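Protease (PDB 5EUF) is a zinc-binding M16-family peptidase that probably cleaves the cytoplasmic domain of human junctional adhesion molecule A, weakening the gastric epithelial barrier. Local coordinates at residues V35-G40 against T91-K96. Residues are numbered along the deposited sequence; the frame is centred on the assembly and turned at random.
Sequences VLYKVG and TRYFIK
V35 and Y93 form an antiparallel hydrogen-bonded pair: V35 N donates to Y93 O at 2.8 Å and Y93 N returns a bond to V35 O at 3.0 Å, each nearly straight at N-H. At L36 the pair with R92 is non-hydrogen-bonded, and the contact passes to side chains. Methyl CD2 of L36 lies 3.6 Å from CG of R92, the two chains running side by side. R92 is extended, its CG turned away from the backbone nitrogen (chi1 175°), which carries the guanidinium past this methyl to salt bridges with D34 and E32; F94 CD2 lies above one guanidinium face, offset toward its rim. Y37 restores the two-bond pattern with T91, Y37 N reaching T91 O at 2.8 Å and T91 N reaching Y37 O at 3.0 Å. Short-segment axes 171° apart confirm two antiparallel neighbours, interior strands of the six-stranded mixed sheet in the M16 peptidase domain, with strand 192-198 beyond 30-37 and strand 81-86 beyond 91-98. On the face shared by V35, T91 and Y93, the Y37 ring meets the Y93 ring rim to rim, CD2 of Y37 being 3.7 Å from CE2 of Y93 and the planes nearly perpendicular (86°). Y187 stacks on Y37 and hydrogen-bonds Y93 OH, while the Y93 side chain comes within about 4 Å of that of E56, the probable proton acceptor. Past the strand, K38 centres an inverse gamma turn, after which V39 O accepts a bond from T91 OG1 at 2.9 Å, the hydroxyl standing well above the carbonyl plane.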
loop_
_atom_site.group_PDB
_atom_site.type_symbol
_atom_site.label_atom_id
_atom_site.label_comp_id
_atom_site.label_asym_id
_atom_site.label_seq_id
_atom_site.Cartn_x
_atom_site.Cartn_y
_atom_site.Cartn_z
ATOM N N VAL B 35 21.975 0.011 -21.977
ATOM C CA VAL B 35 21.525 1.280 -21.423
ATOM C C VAL B 35 20.737 1.010 -20.151
ATOM O O VAL B 35 19.658 0.425 -20.193
ATOM C CB VAL B 35 20.655 2.071 -22.409
ATOM C CG1 VAL B 35 20.040 3.276 -21.715
ATOM C CG2 VAL B 35 21.478 2.508 -23.605
ATOM N N LEU B 36 21.289 1.428 -19.018
ATOM C CA LEU B 36 20.647 1.198 -17.732
ATOM C C LEU B 36 20.003 2.472 -17.198
ATOM O O LEU B 36 20.638 3.524 -17.145
ATOM C CB LEU B 36 21.657 0.677 -16.714
ATOM C CG LEU B 36 22.641 -0.391 -17.180
ATOM C CD1 LEU B 36 23.612 -0.715 -16.056
ATOM C CD2 LEU B 36 21.902 -1.634 -17.634
ATOM N N TYR B 37 18.740 2.374 -16.803
ATOM C CA TYR B 37 18.076 3.477 -16.126
ATOM C C TYR B 37 17.857 3.121 -14.663
ATOM O O TYR B 37 17.319 2.057 -14.351
ATOM C CB TYR B 37 16.747 3.811 -16.800
ATOM C CG TYR B 37 16.888 4.443 -18.167
ATOM C CD1 TYR B 37 17.126 5.807 -18.302
ATOM C CD2 TYR B 37 16.769 3.680 -19.323
ATOM C CE1 TYR B 37 17.247 6.390 -19.549
ATOM C CE2 TYR B 37 16.886 4.253 -20.573
ATOM C CZ TYR B 37 17.129 5.607 -20.682
ATOM O OH TYR B 37 17.252 6.179 -21.927
ATOM N N LYS B 38 18.276 4.006 -13.765
ATOM C CA LYS B 38 18.103 3.777 -12.334
ATOM C C LYS B 38 16.650 3.986 -11.922
ATOM O O LYS B 38 16.354 4.816 -11.062
ATOM C CB LYS B 38 19.015 4.702 -11.528
ATOM C CG LYS B 38 20.491 4.563 -11.859
ATOM C CD LYS B 38 21.325 5.557 -11.068
ATOM C CE LYS B 38 22.810 5.374 -11.328
ATOM N NZ LYS B 38 23.618 6.399 -10.613
ATOM N N VAL B 39 15.750 3.242 -12.561
ATOM C CA VAL B 39 14.321 3.323 -12.280
ATOM C C VAL B 39 13.703 1.940 -12.199
ATOM O O VAL B 39 14.095 1.030 -12.928
ATOM C CB VAL B 39 13.551 4.106 -13.356
ATOM C CG1 VAL B 39 12.359 4.812 -12.727
ATOM C CG2 VAL B 39 14.455 5.089 -14.075
ATOM N N GLY B 40 12.716 1.793 -11.328
ATOM C CA GLY B 40 11.994 0.542 -11.208
ATOM C C GLY B 40 10.644 0.783 -10.572
ATOM O O GLY B 40 10.158 1.913 -10.536
ATOM N N THR B 91 15.692 -0.442 -14.643
ATOM C CA THR B 91 15.194 -0.680 -15.996
ATOM C C THR B 91 16.383 -0.861 -16.937
ATOM O O THR B 91 17.302 -0.042 -16.944
ATOM C CB THR B 91 14.308 0.475 -16.500
ATOM O OG1 THR B 91 13.152 0.596 -15.663
ATOM C CG2 THR B 91 13.862 0.216 -17.927
ATOM N N ARG B 92 16.365 -1.927 -17.733
ATOM C CA ARG B 92 17.548 -2.310 -18.500
ATOM C C ARG B 92 17.260 -2.674 -19.957
ATOM O O ARG B 92 16.423 -3.530 -20.243
ATOM C CB ARG B 92 18.240 -3.480 -17.801
ATOM C CG ARG B 92 19.426 -4.067 -18.539
ATOM C CD ARG B 92 20.142 -5.066 -17.646
ATOM N NE ARG B 92 21.273 -5.706 -18.309
ATOM C CZ ARG B 92 21.220 -6.900 -18.891
ATOM N NH1 ARG B 92 22.303 -7.404 -19.467
ATOM N NH2 ARG B 92 20.086 -7.589 -18.893
ATOM N N TYR B 93 17.973 -2.019 -20.870
ATOM C CA TYR B 93 17.880 -2.310 -22.299
ATOM C C TYR B 93 19.247 -2.732 -22.831
ATOM O O TYR B 93 20.270 -2.191 -22.406
ATOM C CB TYR B 93 17.382 -1.090 -23.080
ATOM C CG TYR B 93 16.093 -0.476 -22.576
ATOM C CD1 TYR B 93 14.865 -0.868 -23.093
ATOM C CD2 TYR B 93 16.108 0.514 -21.600
ATOM C CE1 TYR B 93 13.685 -0.305 -22.641
ATOM C CE2 TYR B 93 14.933 1.086 -21.142
ATOM C CZ TYR B 93 13.723 0.673 -21.665
ATOM O OH TYR B 93 12.553 1.239 -21.213
ATOM N N PHE B 94 19.276 -3.683 -23.763
ATOM C CA PHE B 94 20.548 -4.086 -24.361
ATOM C C PHE B 94 20.408 -4.663 -25.768
ATOM O O PHE B 94 19.410 -5.305 -26.098
ATOM C CB PHE B 94 21.271 -5.097 -23.459
ATOM C CG PHE B 94 20.523 -6.385 -23.256
ATOM C CD1 PHE B 94 20.696 -7.452 -24.129
ATOM C CD2 PHE B 94 19.659 -6.538 -22.182
ATOM C CE1 PHE B 94 20.009 -8.635 -23.943
ATOM C CE2 PHE B 94 18.972 -7.720 -21.989
ATOM C CZ PHE B 94 19.147 -8.770 -22.870
ATOM N N ILE B 95 21.431 -4.427 -26.586
ATOM C CA ILE B 95 21.506 -4.986 -27.931
ATOM C C ILE B 95 22.663 -5.975 -28.038
ATOM O O ILE B 95 23.795 -5.658 -27.673
ATOM C CB ILE B 95 21.693 -3.887 -29.002
ATOM C CG1 ILE B 95 20.468 -2.974 -29.063
ATOM C CG2 ILE B 95 21.945 -4.504 -30.366
ATOM C CD1 ILE B 95 20.589 -1.873 -30.096
ATOM N N LYS B 96 22.369 -7.175 -28.531
ATOM C CA LYS B 96 23.398 -8.174 -28.799
ATOM C C LYS B 96 23.834 -8.110 -30.255
ATOM O O LYS B 96 23.047 -8.402 -31.153
ATOM C CB LYS B 96 22.891 -9.578 -28.472
ATOM C CG LYS B 96 22.924 -9.930 -27.000
ATOM C CD LYS B 96 24.353 -10.035 -26.507
ATOM C CE LYS B 96 25.111 -11.127 -27.238
ATOM N NZ LYS B 96 26.497 -11.261 -26.719
#